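Local coordinates for aldo-keto reductase family 1 member C1 (Caenorhabditis elegans, PDB 1QWK), which probably reduces aldehydes such as aldose sugars with NADPH, at residues Thr23-Pro28 with Tyr52-Ile58; Val35-Lys40 with Glu64-Val70; Glu177-Pro183 with Asn294-Phe299; Tyr252-Arg256 with Ile286-Glu290. All coordinates share one frame; numbering follows the deposited sequence.

Interaction 1. Residues Thr23-Pro28 with Tyr52-Ile58; sequences TWQSSP and YQNEEAI
Tyr52, the predicted proton donor, lays its ring against the backbone of Trp24 where two loops meet at the predicted active site of this aldo-keto reductase TIM barrel. Loop Thr23-Pro28 follows the first barrel strand, and Tyr52 stands just ahead of helix 55-68. With CG anti to its own carbonyl carbon (chi1 -58°), the ring is brought under Trp24. Going outward from CB, CG and CD1 each lie 4.1 Å from Trp24 CA, while CD2 also reaches Thr23 OG1. That CA sits over the ring centre, 3.7 Å from the centroid and only 11° off the normal, a CH-pi contact. Farther out, CZ packs at 3.3 Å on Trp24 CB, and at the tip OH passes the same CB. The hydroxyl also makes a weak hydrogen bond to Lys81 NZ, itself part of the predicted active site. A leucine here would probably take away both the flat face under Trp24 CA and the hydroxyl, leaving Lys81 without this weak partner. Deeper in, Asn54 ND2 makes weak hydrogen bonds to Thr23 OG1 and Ser26 O, both at 3.4 Å, while its OD1 is held by Thr48; Thr23 OG1 is itself bonded to Asp47 O. Pro28 CB rests on Ala57 CB at 3.8 Å. One water joins the loops, donating to Ser26 O at 3.0 Å and to Tyr52 O at 2.8 Å.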
# COMPACT_ATOMS: atom_id res chain seq x y z
N THR A 23 3.70 2.91 -5.97
CA THR A 23 4.48 2.76 -7.19
C THR A 23 4.44 1.38 -7.87
O THR A 23 5.18 1.16 -8.83
CB THR A 23 5.97 3.12 -6.95
OG1 THR A 23 6.56 2.17 -6.06
CG2 THR A 23 6.09 4.52 -6.36
N TRP A 24 3.59 0.47 -7.41
CA TRP A 24 3.54 -0.86 -8.01
C TRP A 24 3.20 -0.89 -9.51
O TRP A 24 3.42 -1.90 -10.18
CB TRP A 24 2.58 -1.77 -7.24
CG TRP A 24 1.13 -1.40 -7.33
CD1 TRP A 24 0.51 -0.36 -6.69
CD2 TRP A 24 0.12 -2.08 -8.07
NE1 TRP A 24 -0.83 -0.36 -7.00
CE2 TRP A 24 -1.10 -1.41 -7.84
CE3 TRP A 24 0.13 -3.21 -8.91
CZ2 TRP A 24 -2.30 -1.82 -8.42
CZ3 TRP A 24 -1.07 -3.62 -9.49
CH2 TRP A 24 -2.27 -2.93 -9.24
N GLN A 25 2.67 0.21 -10.03
CA GLN A 25 2.30 0.31 -11.44
C GLN A 25 3.16 1.34 -12.17
O GLN A 25 2.70 1.96 -13.13
CB GLN A 25 0.83 0.71 -11.57
CG GLN A 25 -0.15 -0.44 -11.49
CD GLN A 25 -0.08 -1.34 -12.71
OE1 GLN A 25 -0.15 -0.86 -13.84
NE2 GLN A 25 0.05 -2.64 -12.48
N SER A 26 4.40 1.52 -11.72
CA SER A 26 5.29 2.50 -12.33
C SER A 26 6.64 1.93 -12.72
O SER A 26 7.31 1.28 -11.91
CB SER A 26 5.50 3.68 -11.38
OG SER A 26 4.27 4.29 -11.03
N SER A 27 7.05 2.17 -13.96
CA SER A 27 8.35 1.71 -14.44
C SER A 27 9.39 2.71 -13.93
O SER A 27 9.04 3.80 -13.49
CB SER A 27 8.36 1.69 -15.96
OG SER A 27 8.22 3.01 -16.47
N PRO A 28 10.68 2.34 -13.98
CA PRO A 28 11.74 3.24 -13.52
C PRO A 28 11.66 4.66 -14.10
O PRO A 28 11.89 5.64 -13.40
CB PRO A 28 13.01 2.51 -13.93
CG PRO A 28 12.62 1.07 -13.76
CD PRO A 28 11.24 1.04 -14.39
N TYR A 52 9.38 -4.58 -7.40
CA TYR A 52 8.96 -3.66 -8.46
C TYR A 52 10.12 -3.28 -9.37
O TYR A 52 9.92 -2.81 -10.49
CB TYR A 52 8.38 -2.36 -7.89
CG TYR A 52 7.19 -2.52 -6.97
CD1 TYR A 52 6.39 -3.65 -7.00
CD2 TYR A 52 6.88 -1.51 -6.06
CE1 TYR A 52 5.30 -3.79 -6.13
CE2 TYR A 52 5.80 -1.63 -5.19
CZ TYR A 52 5.01 -2.77 -5.23
OH TYR A 52 3.98 -2.90 -4.34
N GLN A 53 11.34 -3.47 -8.88
CA GLN A 53 12.54 -3.13 -9.63
C GLN A 53 12.59 -1.64 -9.97
O GLN A 53 13.14 -1.25 -11.00
CB GLN A 53 12.61 -3.94 -10.93
CG GLN A 53 12.36 -5.45 -10.78
CD GLN A 53 13.21 -6.09 -9.70
OE1 GLN A 53 14.31 -5.63 -9.39
NE2 GLN A 53 12.71 -7.19 -9.14
N ASN A 54 12.01 -0.81 -9.11
CA ASN A 54 12.03 0.63 -9.35
C ASN A 54 12.64 1.42 -8.20
O ASN A 54 12.57 2.65 -8.18
CB ASN A 54 10.62 1.15 -9.64
CG ASN A 54 9.67 0.98 -8.46
OD1 ASN A 54 10.10 0.74 -7.34
ND2 ASN A 54 8.37 1.12 -8.71
N GLU A 55 13.25 0.73 -7.24
CA GLU A 55 13.86 1.40 -6.09
C GLU A 55 15.02 2.31 -6.51
O GLU A 55 15.19 3.39 -5.95
CB GLU A 55 14.36 0.37 -5.07
CG GLU A 55 13.25 -0.44 -4.40
CD GLU A 55 13.79 -1.52 -3.48
OE1 GLU A 55 14.65 -2.31 -3.93
OE2 GLU A 55 13.36 -1.59 -2.31
N GLU A 56 15.81 1.87 -7.48
CA GLU A 56 16.94 2.67 -7.94
C GLU A 56 16.45 4.00 -8.52
O GLU A 56 17.03 5.06 -8.24
CB GLU A 56 17.74 1.88 -8.98
CG GLU A 56 19.10 2.47 -9.32
CD GLU A 56 19.92 1.55 -10.21
OE1 GLU A 56 20.26 0.44 -9.75
OE2 GLU A 56 20.21 1.93 -11.36
N ALA A 57 15.38 3.94 -9.30
CA ALA A 57 14.81 5.14 -9.91
C ALA A 57 14.26 6.06 -8.83
O ALA A 57 14.43 7.28 -8.89
CB ALA A 57 13.71 4.75 -10.89
N ILE A 58 13.60 5.48 -7.83
CA ILE A 58 13.04 6.27 -6.74
C ILE A 58 14.17 6.95 -5.98
O ILE A 58 14.03 8.10 -5.53
CB ILE A 58 12.21 5.39 -5.78
CG1 ILE A 58 10.98 4.86 -6.53
CG2 ILE A 58 11.79 6.20 -4.55
CD1 ILE A 58 10.11 3.92 -5.72
O HOH W 1 9.60 -0.65 -12.25

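Interaction 2. Residues Val35-Lys40 with Glu64-Val70; sequences VKTAVK and ELLEEGV
Lys36 and Glu64 meet across two neighbouring outer helices of the TIM barrel, 28-41 and 55-68, whose short segments cross at -46° with their axes 11.3 Å apart. The lysine ammonium is shared by two carboxylates. NZ donates to Glu64 OE1 at 2.9 Å, arriving on the anti side and somewhat out of the carboxylate plane, and to Glu68 OE2 at 2.8 Å, which receives it on its syn lone pair. A single bend in the lysine chain, at chi3 (71°), swings CE and NZ across to the two glutamates, which stand one helical turn apart. The other oxygen of Glu68, OE1, faces Lys40 in a long salt bridge of 4.0 Å to NZ, so one carboxylate probably balances part of the charge of both lysines. Beneath this network the contact is apolar. Leu65 points at the facing helix and meets Val39 tip to tip, its CD1 3.6 Å from Val39 CG2; Val35 CG1 touches the same methyl, and Leu65 CD2 lies over Lys36 CA. The helix end settles its own polar atoms: Gly69, with positive phi, closes a Schellman motif in which Gly69 N bonds to Leu66 O and Val70 N to Leu65 O. The chain thereby turns back toward helix 28-41, and Val70 CG1 comes to rest 4.0 Å from Val39 CG1.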
# COMPACT_ATOMS: atom_id res chain seq x y z
N VAL A 35 7.11 10.48 -8.77
CA VAL A 35 7.55 10.82 -7.42
C VAL A 35 7.72 12.32 -7.26
O VAL A 35 7.21 12.91 -6.30
CB VAL A 35 8.89 10.11 -7.07
CG1 VAL A 35 9.45 10.65 -5.76
CG2 VAL A 35 8.66 8.61 -6.95
N LYS A 36 8.41 12.96 -8.20
CA LYS A 36 8.62 14.41 -8.11
C LYS A 36 7.31 15.19 -8.16
O LYS A 36 7.14 16.18 -7.46
CB LYS A 36 9.57 14.87 -9.22
CG LYS A 36 10.91 14.16 -9.17
CD LYS A 36 11.90 14.71 -10.19
CE LYS A 36 12.39 16.10 -9.81
NZ LYS A 36 13.36 16.63 -10.81
N THR A 37 6.39 14.73 -9.00
CA THR A 37 5.10 15.40 -9.12
C THR A 37 4.32 15.27 -7.82
O THR A 37 3.73 16.24 -7.33
CB THR A 37 4.25 14.78 -10.26
OG1 THR A 37 4.93 14.96 -11.51
CG2 THR A 37 2.89 15.46 -10.32
N ALA A 38 4.34 14.08 -7.24
CA ALA A 38 3.63 13.81 -6.00
C ALA A 38 4.18 14.64 -4.85
O ALA A 38 3.43 15.26 -4.10
CB ALA A 38 3.71 12.32 -5.66
N VAL A 39 5.50 14.64 -4.69
CA VAL A 39 6.11 15.40 -3.60
C VAL A 39 5.86 16.89 -3.76
O VAL A 39 5.57 17.58 -2.78
CB VAL A 39 7.63 15.13 -3.52
CG1 VAL A 39 8.28 16.02 -2.47
CG2 VAL A 39 7.88 13.67 -3.17
N LYS A 40 5.95 17.41 -4.98
CA LYS A 40 5.70 18.83 -5.18
C LYS A 40 4.23 19.16 -4.93
O LYS A 40 3.89 20.30 -4.61
CB LYS A 40 6.10 19.24 -6.60
CG LYS A 40 7.59 19.17 -6.86
CD LYS A 40 7.90 19.43 -8.32
CE LYS A 40 9.38 19.33 -8.61
NZ LYS A 40 9.67 19.54 -10.06
N GLU A 64 17.25 14.03 -6.45
CA GLU A 64 16.96 15.27 -7.17
C GLU A 64 16.10 16.21 -6.33
O GLU A 64 16.33 17.42 -6.32
CB GLU A 64 16.26 14.96 -8.49
CG GLU A 64 17.18 14.43 -9.58
CD GLU A 64 16.43 13.99 -10.83
OE1 GLU A 64 15.53 14.73 -11.29
OE2 GLU A 64 16.74 12.91 -11.36
N LEU A 65 15.11 15.66 -5.64
CA LEU A 65 14.23 16.47 -4.80
C LEU A 65 15.03 17.16 -3.69
O LEU A 65 14.79 18.33 -3.39
CB LEU A 65 13.15 15.59 -4.17
CG LEU A 65 12.01 15.14 -5.09
CD1 LEU A 65 11.19 14.06 -4.40
CD2 LEU A 65 11.14 16.33 -5.46
N LEU A 66 15.97 16.44 -3.10
CA LEU A 66 16.80 17.00 -2.03
C LEU A 66 17.71 18.11 -2.56
O LEU A 66 17.85 19.15 -1.93
CB LEU A 66 17.64 15.90 -1.38
CG LEU A 66 16.87 14.78 -0.66
CD1 LEU A 66 17.84 13.73 -0.15
CD2 LEU A 66 16.08 15.36 0.50
N GLU A 67 18.31 17.88 -3.72
CA GLU A 67 19.21 18.86 -4.32
C GLU A 67 18.45 20.12 -4.73
O GLU A 67 18.99 21.23 -4.68
CB GLU A 67 19.92 18.26 -5.53
CG GLU A 67 20.75 17.02 -5.21
CD GLU A 67 21.52 16.50 -6.41
OE1 GLU A 67 20.90 16.28 -7.48
OE2 GLU A 67 22.75 16.30 -6.29
N GLU A 68 17.19 19.94 -5.14
CA GLU A 68 16.36 21.06 -5.56
C GLU A 68 15.83 21.84 -4.36
O GLU A 68 15.29 22.94 -4.50
CB GLU A 68 15.18 20.56 -6.40
CG GLU A 68 15.57 20.12 -7.80
CD GLU A 68 14.46 19.35 -8.50
OE1 GLU A 68 13.31 19.83 -8.51
OE2 GLU A 68 14.75 18.27 -9.05
N GLY A 69 15.99 21.25 -3.17
CA GLY A 69 15.52 21.90 -1.96
C GLY A 69 14.02 21.81 -1.75
O GLY A 69 13.45 22.56 -0.96
N VAL A 70 13.38 20.88 -2.45
CA VAL A 70 11.94 20.70 -2.33
C VAL A 70 11.58 20.19 -0.94
O VAL A 70 10.64 20.67 -0.32
CB VAL A 70 11.41 19.70 -3.38
CG1 VAL A 70 9.91 19.55 -3.24
CG2 VAL A 70 11.77 20.19 -4.78

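Interaction 3. Residues Glu177-Pro183 with Asn294-Phe299; sequences ELHLYFP and NSQRLF
Phe182 and Arg297 cross obliquely, with the ring and guanidinium planes 70° apart, where a loop at the C-terminal end of a TIM-barrel strand receives the segment after the last helix, 283-289. Arg297 CB stands over one face of the ring, while Phe182 CZ meets the face of the guanidinium, 3.5 Å from Arg297 CZ. Arg297 also forms a salt bridge with Glu315 and a cation-pi contact with Phe312, so its guanidinium has partners beyond this contact. At the other end, Tyr181 and Asn294 lie side by side and point the same way. Asn294 CB is over the centre of the tyrosine ring, 3.6 Å from its centroid, and Tyr181 OH is hydrogen-bonded to Asp231. Glu177 reaches out in an extended chain, CG anti to the backbone N (chi1 179°), and brings its carboxylate to the backbone of the tail: Phe299 N donates to OE1 at 2.9 Å from above the carboxylate plane. The carboxylate is nearly perpendicular to the Phe299 ring, whose edge faces it. A water ties Glu177 OE1 to Arg297 NH1 and Phe299 O. Between these ends Gln296 N bonds to Tyr181 O at 2.9 Å. The tail thus follows the loop between strand 173-177 and helix 185-193, with Leu180 and Pro183 packing on Tyr252 of helix 245-255 and Phe299 meeting Trp24, its side chain about 9 Å from that of Tyr52, the predicted proton donor.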
# COMPACT_ATOMS: atom_id res chain seq x y z
N GLU A 177 -5.26 -5.25 0.52
CA GLU A 177 -6.20 -4.77 -0.48
C GLU A 177 -7.41 -4.29 0.32
O GLU A 177 -7.94 -5.02 1.15
CB GLU A 177 -6.64 -5.91 -1.40
CG GLU A 177 -7.66 -5.48 -2.45
CD GLU A 177 -8.24 -6.64 -3.24
OE1 GLU A 177 -7.62 -7.73 -3.24
OE2 GLU A 177 -9.30 -6.45 -3.87
N LEU A 178 -7.84 -3.05 0.08
CA LEU A 178 -8.99 -2.52 0.79
C LEU A 178 -9.62 -1.39 -0.00
O LEU A 178 -8.98 -0.40 -0.32
CB LEU A 178 -8.58 -2.02 2.19
CG LEU A 178 -9.72 -1.68 3.17
CD1 LEU A 178 -9.18 -1.72 4.59
CD2 LEU A 178 -10.32 -0.31 2.85
N HIS A 179 -10.89 -1.57 -0.33
CA HIS A 179 -11.65 -0.58 -1.08
C HIS A 179 -13.13 -0.84 -0.81
O HIS A 179 -13.47 -1.82 -0.15
CB HIS A 179 -11.34 -0.63 -2.58
CG HIS A 179 -11.38 -2.00 -3.18
ND1 HIS A 179 -10.37 -2.92 -3.00
CD2 HIS A 179 -12.29 -2.60 -3.99
CE1 HIS A 179 -10.65 -4.02 -3.68
NE2 HIS A 179 -11.81 -3.85 -4.28
N LEU A 180 -14.00 0.04 -1.28
CA LEU A 180 -15.43 -0.12 -1.02
C LEU A 180 -15.98 -1.50 -1.31
O LEU A 180 -16.75 -2.05 -0.52
CB LEU A 180 -16.23 0.92 -1.81
CG LEU A 180 -17.74 0.90 -1.53
CD1 LEU A 180 -18.00 1.13 -0.04
CD2 LEU A 180 -18.42 1.98 -2.36
N TYR A 181 -15.59 -2.08 -2.45
CA TYR A 181 -16.07 -3.40 -2.83
C TYR A 181 -15.24 -4.57 -2.27
O TYR A 181 -15.24 -5.66 -2.83
CB TYR A 181 -16.21 -3.48 -4.35
CG TYR A 181 -17.47 -2.81 -4.88
CD1 TYR A 181 -18.28 -2.03 -4.05
CD2 TYR A 181 -17.87 -2.98 -6.21
CE1 TYR A 181 -19.46 -1.44 -4.52
CE2 TYR A 181 -19.04 -2.39 -6.70
CZ TYR A 181 -19.83 -1.63 -5.85
OH TYR A 181 -21.00 -1.06 -6.31
N PHE A 182 -14.54 -4.31 -1.17
CA PHE A 182 -13.75 -5.31 -0.43
C PHE A 182 -13.30 -4.57 0.83
O PHE A 182 -12.10 -4.32 1.03
CB PHE A 182 -12.54 -5.80 -1.23
CG PHE A 182 -11.92 -7.05 -0.66
CD1 PHE A 182 -12.68 -8.22 -0.53
CD2 PHE A 182 -10.61 -7.05 -0.21
CE1 PHE A 182 -12.14 -9.36 0.05
CE2 PHE A 182 -10.05 -8.19 0.37
CZ PHE A 182 -10.82 -9.36 0.50
N PRO A 183 -14.27 -4.22 1.69
CA PRO A 183 -14.15 -3.49 2.96
C PRO A 183 -13.18 -3.99 4.02
O PRO A 183 -12.66 -3.20 4.80
CB PRO A 183 -15.59 -3.49 3.50
CG PRO A 183 -16.42 -3.63 2.30
CD PRO A 183 -15.67 -4.63 1.48
N ASN A 294 -21.43 -5.31 -1.92
CA ASN A 294 -20.51 -5.95 -2.84
C ASN A 294 -19.17 -6.17 -2.15
O ASN A 294 -18.61 -5.26 -1.55
CB ASN A 294 -20.30 -5.11 -4.09
CG ASN A 294 -21.44 -5.23 -5.08
OD1 ASN A 294 -21.77 -6.34 -5.51
ND2 ASN A 294 -22.03 -4.11 -5.45
N SER A 295 -18.65 -7.39 -2.25
CA SER A 295 -17.37 -7.73 -1.64
C SER A 295 -16.71 -8.86 -2.40
O SER A 295 -17.25 -9.97 -2.48
CB SER A 295 -17.56 -8.13 -0.18
OG SER A 295 -16.33 -8.52 0.40
N GLN A 296 -15.54 -8.59 -2.97
CA GLN A 296 -14.81 -9.60 -3.72
C GLN A 296 -13.35 -9.22 -3.82
O GLN A 296 -13.01 -8.11 -4.25
CB GLN A 296 -15.40 -9.73 -5.12
CG GLN A 296 -14.92 -10.96 -5.88
CD GLN A 296 -15.48 -11.05 -7.28
OE1 GLN A 296 -16.70 -10.96 -7.48
NE2 GLN A 296 -14.61 -11.23 -8.26
N ARG A 297 -12.48 -10.14 -3.42
CA ARG A 297 -11.04 -9.91 -3.47
C ARG A 297 -10.57 -9.87 -4.92
O ARG A 297 -10.81 -10.80 -5.69
CB ARG A 297 -10.32 -11.03 -2.71
CG ARG A 297 -8.83 -10.82 -2.54
CD ARG A 297 -8.18 -12.06 -1.97
NE ARG A 297 -8.64 -12.41 -0.63
CZ ARG A 297 -8.30 -11.76 0.48
NH1 ARG A 297 -7.48 -10.72 0.42
NH2 ARG A 297 -8.74 -12.18 1.66
N LEU A 298 -9.90 -8.78 -5.30
CA LEU A 298 -9.40 -8.62 -6.66
C LEU A 298 -7.99 -9.17 -6.85
O LEU A 298 -7.62 -9.62 -7.93
CB LEU A 298 -9.39 -7.13 -7.05
CG LEU A 298 -10.73 -6.39 -7.04
CD1 LEU A 298 -10.53 -4.94 -7.44
CD2 LEU A 298 -11.70 -7.08 -7.99
N PHE A 299 -7.20 -9.10 -5.79
CA PHE A 299 -5.82 -9.59 -5.83
C PHE A 299 -5.70 -10.88 -5.04
O PHE A 299 -5.48 -10.88 -3.83
CB PHE A 299 -4.89 -8.51 -5.27
CG PHE A 299 -4.82 -7.29 -6.13
CD1 PHE A 299 -3.87 -7.19 -7.14
CD2 PHE A 299 -5.72 -6.24 -5.96
CE1 PHE A 299 -3.81 -6.07 -7.97
CE2 PHE A 299 -5.67 -5.11 -6.79
CZ PHE A 299 -4.72 -5.03 -7.79
O HOH W 2 -5.98 -9.24 -1.62
O HOH W 3 -19.16 -2.97 -0.29
O HOH W 4 -14.23 -5.97 -5.66

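Interaction 4. Residues Tyr252-Arg256 with Ile286-Glu290; sequences YALDR and IAKLE
Helix-to-helix packing on the outside of the TIM barrel joins the C-terminal ends of helices 245-255 and 283-289, and Tyr252 makes most of the contact from its side. Its CG is anti to the backbone N (chi1 164°), which turns the ring toward the end of helix 283-289, where Glu290 follows the last turn. The phenol OH donates a short hydrogen bond of 2.6 Å to Glu290 OE2, taken by the anti lone pair; the oxygen lies at the ring edge, near its plane, and the ring and carboxylate planes are 66° apart. Along the ring, CE1 packs on Ile286 CG2 at 3.7 Å, the two side chains crossing at about a right angle, and CD1 passes Leu289 CD1 at 4.1 Å. One face of the ring is lined by Arg256 CG. From the same segment, Arg256 NH1 makes a weak bond of 3.0 Å to the tyrosine hydroxyl, while its firmer partner is Pro183 O. The guanidinium does not aim an N-H at Glu290 OE2, but its positive charge, 4.2 Å away at NH1, may still help to stabilise the carboxylate. A phenylalanine in place of Tyr252 would probably leave Glu290 OE2 without its hydroxyl donor and Arg256 NH1 without its weak acceptor. Ile286 also extends CD1 to Asp255, reaching its backbone O at 3.8 Å, while the Asp255 carboxylate is held by Arg251 and Leu281 N. Around this pair, Leu289 faces helix 232-241, Arg256 and Glu290 touch His185 at the start of helix 185-193, and Tyr252 packs on the loop carrying Leu180 and Pro183.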
# COMPACT_ATOMS: atom_id res chain seq x y z
N TYR A 252 -13.35 7.53 1.66
CA TYR A 252 -14.03 6.42 2.32
C TYR A 252 -13.00 5.63 3.13
O TYR A 252 -13.19 5.37 4.32
CB TYR A 252 -14.66 5.50 1.28
CG TYR A 252 -15.04 4.14 1.83
CD1 TYR A 252 -16.18 3.97 2.61
CD2 TYR A 252 -14.23 3.02 1.59
CE1 TYR A 252 -16.50 2.72 3.15
CE2 TYR A 252 -14.54 1.77 2.12
CZ TYR A 252 -15.67 1.63 2.90
OH TYR A 252 -15.98 0.40 3.43
N ALA A 253 -11.90 5.24 2.48
CA ALA A 253 -10.86 4.48 3.16
C ALA A 253 -10.23 5.27 4.30
O ALA A 253 -9.95 4.72 5.37
CB ALA A 253 -9.78 4.06 2.16
N LEU A 254 -10.01 6.56 4.09
CA LEU A 254 -9.41 7.40 5.13
C LEU A 254 -10.30 7.45 6.36
O LEU A 254 -9.83 7.30 7.49
CB LEU A 254 -9.18 8.82 4.61
CG LEU A 254 -7.98 9.00 3.68
CD1 LEU A 254 -7.99 10.40 3.10
CD2 LEU A 254 -6.69 8.75 4.46
N ASP A 255 -11.60 7.65 6.16
CA ASP A 255 -12.50 7.73 7.29
C ASP A 255 -12.82 6.38 7.93
O ASP A 255 -13.46 6.32 8.98
CB ASP A 255 -13.75 8.52 6.90
CG ASP A 255 -13.45 10.01 6.76
OD1 ASP A 255 -12.62 10.51 7.55
OD2 ASP A 255 -14.02 10.68 5.88
N ARG A 256 -12.35 5.30 7.30
CA ARG A 256 -12.52 3.95 7.84
C ARG A 256 -11.36 3.79 8.84
O ARG A 256 -11.30 2.82 9.61
CB ARG A 256 -12.38 2.88 6.75
CG ARG A 256 -13.62 2.62 5.87
CD ARG A 256 -14.69 1.81 6.60
NE ARG A 256 -14.15 0.59 7.20
CZ ARG A 256 -13.72 -0.47 6.51
NH1 ARG A 256 -13.77 -0.48 5.19
NH2 ARG A 256 -13.22 -1.51 7.16
N ILE A 286 -20.74 6.57 5.33
CA ILE A 286 -20.02 5.32 5.15
C ILE A 286 -20.99 4.15 5.01
O ILE A 286 -20.85 3.31 4.11
CB ILE A 286 -19.06 5.05 6.34
CG1 ILE A 286 -17.97 6.12 6.38
CG2 ILE A 286 -18.43 3.67 6.20
CD1 ILE A 286 -17.02 5.99 7.56
N ALA A 287 -21.99 4.11 5.88
CA ALA A 287 -22.99 3.04 5.85
C ALA A 287 -23.74 3.04 4.52
O ALA A 287 -23.99 1.98 3.93
CB ALA A 287 -23.98 3.22 7.00
N LYS A 288 -24.08 4.22 4.03
CA LYS A 288 -24.79 4.34 2.76
C LYS A 288 -23.94 3.78 1.62
O LYS A 288 -24.44 3.05 0.76
CB LYS A 288 -25.13 5.80 2.47
CG LYS A 288 -25.97 6.00 1.22
CD LYS A 288 -27.31 5.29 1.36
CE LYS A 288 -28.22 5.58 0.17
NZ LYS A 288 -29.56 4.96 0.36
N LEU A 289 -22.66 4.12 1.61
CA LEU A 289 -21.78 3.62 0.55
C LEU A 289 -21.62 2.11 0.59
O LEU A 289 -21.40 1.49 -0.44
CB LEU A 289 -20.40 4.28 0.65
CG LEU A 289 -20.30 5.78 0.38
CD1 LEU A 289 -18.85 6.21 0.53
CD2 LEU A 289 -20.79 6.11 -1.02
N GLU A 290 -21.74 1.52 1.78
CA GLU A 290 -21.59 0.08 1.92
C GLU A 290 -22.89 -0.71 1.73
O GLU A 290 -22.89 -1.93 1.85
CB GLU A 290 -21.00 -0.25 3.29
CG GLU A 290 -19.71 0.49 3.62
CD GLU A 290 -19.17 0.16 5.00
OE1 GLU A 290 -19.98 -0.03 5.93
OE2 GLU A 290 -17.93 0.09 5.16

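Overall arrangement
All four contacts are partly buried, interactions 1 and 3 with centres about 14 Å from that of the chain, interaction 4 about 18 Å and interaction 2 outermost at about 21 Å. In interactions 1 and 3 a loop that follows a barrel strand meets the start of helix 55-68 and the segment after helix 283-289, respectively; both use backbone groups and bridging waters, and Trp24 CH2 packs 3.5 Å from Phe299 CZ between them. Helix 55-68 also serves interaction 2, where salt bridges lie over aliphatic packing; interaction 4 combines one tyrosine-carboxylate bond with packing on Ile286 and Leu289. Pro183 and Leu180 link interactions 3 and 4, whose centres lie about 33 and 32 Å from that of interaction 2.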